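Long-range contact in glutathione S-transferase family protein (Pseudomonas putida, PDB 3LXZ), which probably catalyses the conjugation of reduced glutathione to a wide range of hydrophobic electrophiles: residues A[88-93]-A[153-158]. Sequence-based numbering, arbitrary orientation.
Sequences AKVREL and TLADLM
Val90 carries the contact by setting both its methyls against the start of helix 154-174 and its N-cap, Thr153. Val90 CG1 lies 3.7 Å from Ala155 N and also touches Leu154 CB and Ala155 CB. Chi1 of 168° puts Val90 CG1 opposite its own backbone N, and this turns CG1 to Ala155 and CG2 to Thr153. Val90 CG2 is 3.8 Å from Thr153 CG2, where the two branched side chains cross at a slant. One turn on, Leu93 CB meets Ala155 CB at 4.1 Å. Ala155 CB also sits 3.7 Å from Val90 O, so it packs against backbone as well as side chains. This small residue suits the close approach of the helices, whose local axes come within 8.7 Å and run nearly parallel, at 8°. Thr153 and Asp156 form a capping box in the all-helical C-terminal domain of the glutathione transferase fold. With chi1 at 67°, Thr153 OG1 lies between its backbone N and carbonyl carbon, from where it accepts a weak bond from Ala155 N. In return Thr153 N gives a nearly straight bond of 2.8 Å to Asp156 OD2, on its anti lone pair. Asp156 OD1 is held by Val147 N. Leu154 reaches helix 63-73 of the thioredoxin-like domain, at Leu67 and Glu71. On helix 84-106, the Lys89-Glu92 salt bridge is joined by Asn140, and Glu92 OE2 bonds Ser61 of the second subunit.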
ATOM      1  N   ALA A  88     -11.526  -3.576   8.883  1.00 15.48           N
ATOM      2  CA  ALA A  88     -10.680  -4.159   7.849  1.00 16.21           C
ATOM      3  C   ALA A  88     -11.247  -3.883   6.467  1.00 16.40           C
ATOM      4  O   ALA A  88     -10.479  -3.617   5.535  1.00 15.15           O
ATOM      5  CB  ALA A  88     -10.479  -5.681   8.086  1.00 16.17           C
ATOM      6  N   LYS A  89     -12.577  -3.855   6.333  1.00 16.39           N
ATOM      7  CA  LYS A  89     -13.198  -3.526   5.045  1.00 16.79           C
ATOM      8  C   LYS A  89     -12.915  -2.079   4.633  1.00 16.18           C
ATOM      9  O   LYS A  89     -12.631  -1.827   3.464  1.00 16.10           O
ATOM     10  CB  LYS A  89     -14.715  -3.799   5.055  1.00 17.83           C
ATOM     11  CG  LYS A  89     -15.059  -5.276   4.933  1.00 21.05           C
ATOM     12  CD  LYS A  89     -14.569  -5.890   3.591  1.00 25.77           C
ATOM     13  CE  LYS A  89     -15.250  -5.281   2.402  1.00 27.16           C
ATOM     14  NZ  LYS A  89     -15.104  -6.167   1.190  1.00 27.35           N
ATOM     15  N   VAL A  90     -12.932  -1.153   5.588  1.00 15.14           N
ATOM     16  CA  VAL A  90     -12.509   0.245   5.299  1.00 15.08           C
ATOM     17  C   VAL A  90     -11.072   0.245   4.810  1.00 15.00           C
ATOM     18  O   VAL A  90     -10.733   0.881   3.789  1.00 14.35           O
ATOM     19  CB  VAL A  90     -12.589   1.130   6.523  1.00 14.69           C
ATOM     20  CG1 VAL A  90     -11.876   2.491   6.279  1.00 15.45           C
ATOM     21  CG2 VAL A  90     -14.056   1.372   6.872  1.00 17.83           C
ATOM     22  N   ARG A  91     -10.213  -0.462   5.544  1.00 14.05           N
ATOM     23  CA  ARG A  91      -8.791  -0.507   5.176  1.00 15.23           C
ATOM     24  C   ARG A  91      -8.509  -1.178   3.840  1.00 15.34           C
ATOM     25  O   ARG A  91      -7.614  -0.738   3.104  1.00 14.72           O
ATOM     26  CB  ARG A  91      -7.968  -1.116   6.293  1.00 15.64           C
ATOM     27  CG  ARG A  91      -7.923  -0.174   7.503  1.00 16.11           C
ATOM     28  CD  ARG A  91      -7.379  -0.828   8.748  1.00 18.84           C
ATOM     29  NE  ARG A  91      -7.201   0.158   9.796  1.00 17.41           N
ATOM     30  CZ  ARG A  91      -7.673   0.051  11.041  1.00 17.42           C
ATOM     31  NH1 ARG A  91      -8.350  -1.014  11.428  1.00 18.52           N
ATOM     32  NH2 ARG A  91      -7.456   1.031  11.902  1.00 21.47           N
ATOM     33  N   GLU A  92      -9.245  -2.250   3.541  1.00 14.96           N
ATOM     34  CA  GLU A  92      -9.210  -2.874   2.190  1.00 14.94           C
ATOM     35  C   GLU A  92      -9.578  -1.871   1.080  1.00 15.17           C
ATOM     36  O   GLU A  92      -8.851  -1.702   0.089  1.00 14.10           O
ATOM     37  CB  GLU A  92     -10.098  -4.117   2.139  1.00 15.52           C
ATOM     38  CG  GLU A  92     -10.059  -4.874   0.820  1.00 16.11           C
ATOM     39  CD  GLU A  92     -11.242  -5.824   0.673  1.00 21.46           C
ATOM     40  OE1 GLU A  92     -12.393  -5.432   1.023  1.00 22.42           O
ATOM     41  OE2 GLU A  92     -11.028  -6.972   0.200  1.00 21.46           O
ATOM     42  N   LEU A  93     -10.713  -1.198   1.234  1.00 13.92           N
ATOM     43  CA  LEU A  93     -11.078  -0.156   0.285  1.00 15.06           C
ATOM     44  C   LEU A  93     -10.067   1.003   0.160  1.00 14.14           C
ATOM     45  O   LEU A  93      -9.723   1.433  -0.967  1.00 14.10           O
ATOM     46  CB  LEU A  93     -12.485   0.383   0.643  1.00 15.28           C
ATOM     47  CG  LEU A  93     -13.602  -0.613   0.275  1.00 18.04           C
ATOM     48  CD1 LEU A  93     -14.904  -0.297   1.052  1.00 16.49           C
ATOM     49  CD2 LEU A  93     -13.905  -0.647  -1.224  1.00 17.06           C
ATOM     50  N   THR A 153     -15.664   7.498   6.606  1.00 17.78           N
ATOM     51  CA  THR A 153     -14.519   6.737   7.151  1.00 15.96           C
ATOM     52  C   THR A 153     -13.236   7.175   6.462  1.00 15.99           C
ATOM     53  O   THR A 153     -13.285   7.946   5.504  1.00 15.91           O
ATOM     54  CB  THR A 153     -14.634   5.216   6.939  1.00 15.79           C
ATOM     55  OG1 THR A 153     -14.547   4.900   5.538  1.00 17.77           O
ATOM     56  CG2 THR A 153     -15.925   4.674   7.490  1.00 15.94           C
ATOM     57  N   LEU A 154     -12.087   6.660   6.946  1.00 15.83           N
ATOM     58  CA  LEU A 154     -10.808   6.864   6.294  1.00 15.45           C
ATOM     59  C   LEU A 154     -10.808   6.609   4.794  1.00 15.53           C
ATOM     60  O   LEU A 154     -10.132   7.312   4.029  1.00 16.45           O
ATOM     61  CB  LEU A 154      -9.731   5.975   6.950  1.00 16.11           C
ATOM     62  CG  LEU A 154      -9.617   6.105   8.474  1.00 13.79           C
ATOM     63  CD1 LEU A 154      -8.558   5.117   9.018  1.00 17.59           C
ATOM     64  CD2 LEU A 154      -9.301   7.531   8.932  1.00 16.79           C
ATOM     65  N   ALA A 155     -11.525   5.592   4.363  1.00 15.69           N
ATOM     66  CA  ALA A 155     -11.539   5.310   2.935  1.00 15.70           C
ATOM     67  C   ALA A 155     -12.108   6.459   2.108  1.00 17.12           C
ATOM     68  O   ALA A 155     -11.710   6.617   0.946  1.00 16.71           O
ATOM     69  CB  ALA A 155     -12.291   4.012   2.639  1.00 15.61           C
ATOM     70  N   ASP A 156     -13.003   7.271   2.694  1.00 16.34           N
ATOM     71  CA  ASP A 156     -13.547   8.426   1.964  1.00 16.55           C
ATOM     72  C   ASP A 156     -12.530   9.526   1.749  1.00 16.55           C
ATOM     73  O   ASP A 156     -12.652  10.280   0.799  1.00 16.89           O
ATOM     74  CB  ASP A 156     -14.770   8.976   2.691  1.00 16.98           C
ATOM     75  CG  ASP A 156     -15.881   7.979   2.729  1.00 16.32           C
ATOM     76  OD1 ASP A 156     -16.416   7.672   1.618  1.00 16.03           O
ATOM     77  OD2 ASP A 156     -16.196   7.480   3.826  1.00 17.24           O
ATOM     78  N   LEU A 157     -11.570   9.651   2.681  1.00 15.91           N
ATOM     79  CA  LEU A 157     -10.461  10.569   2.527  1.00 16.53           C
ATOM     80  C   LEU A 157      -9.568  10.167   1.352  1.00 16.16           C
ATOM     81  O   LEU A 157      -9.238  11.000   0.503  1.00 16.49           O
ATOM     82  CB  LEU A 157      -9.662  10.712   3.838  1.00 16.77           C
ATOM     83  CG  LEU A 157     -10.487  10.911   5.135  1.00 17.64           C
ATOM     84  CD1 LEU A 157      -9.575  11.009   6.386  1.00 16.98           C
ATOM     85  CD2 LEU A 157     -11.433  12.116   5.017  1.00 19.88           C
HETATM   86  N   MSE A 158      -9.174   8.893   1.276  1.00 16.00           N
HETATM   87  CA  MSE A 158      -8.379   8.450   0.124  1.00 16.32           C
HETATM   88  C   MSE A 158      -9.192   8.590  -1.169  1.00 15.73           C
HETATM   89  O   MSE A 158      -8.656   8.994  -2.206  1.00 15.94           O
HETATM   90  CB  MSE A 158      -7.946   6.991   0.351  1.00 15.43           C
HETATM   91  CG  MSE A 158      -7.162   6.336  -0.756  1.00 19.36           C
HETATM   92 SE   MSE A 158      -5.360   7.018  -0.991  1.00 18.01          SE
HETATM   93  CE  MSE A 158      -4.526   6.754   0.763  1.00 18.81           C
TER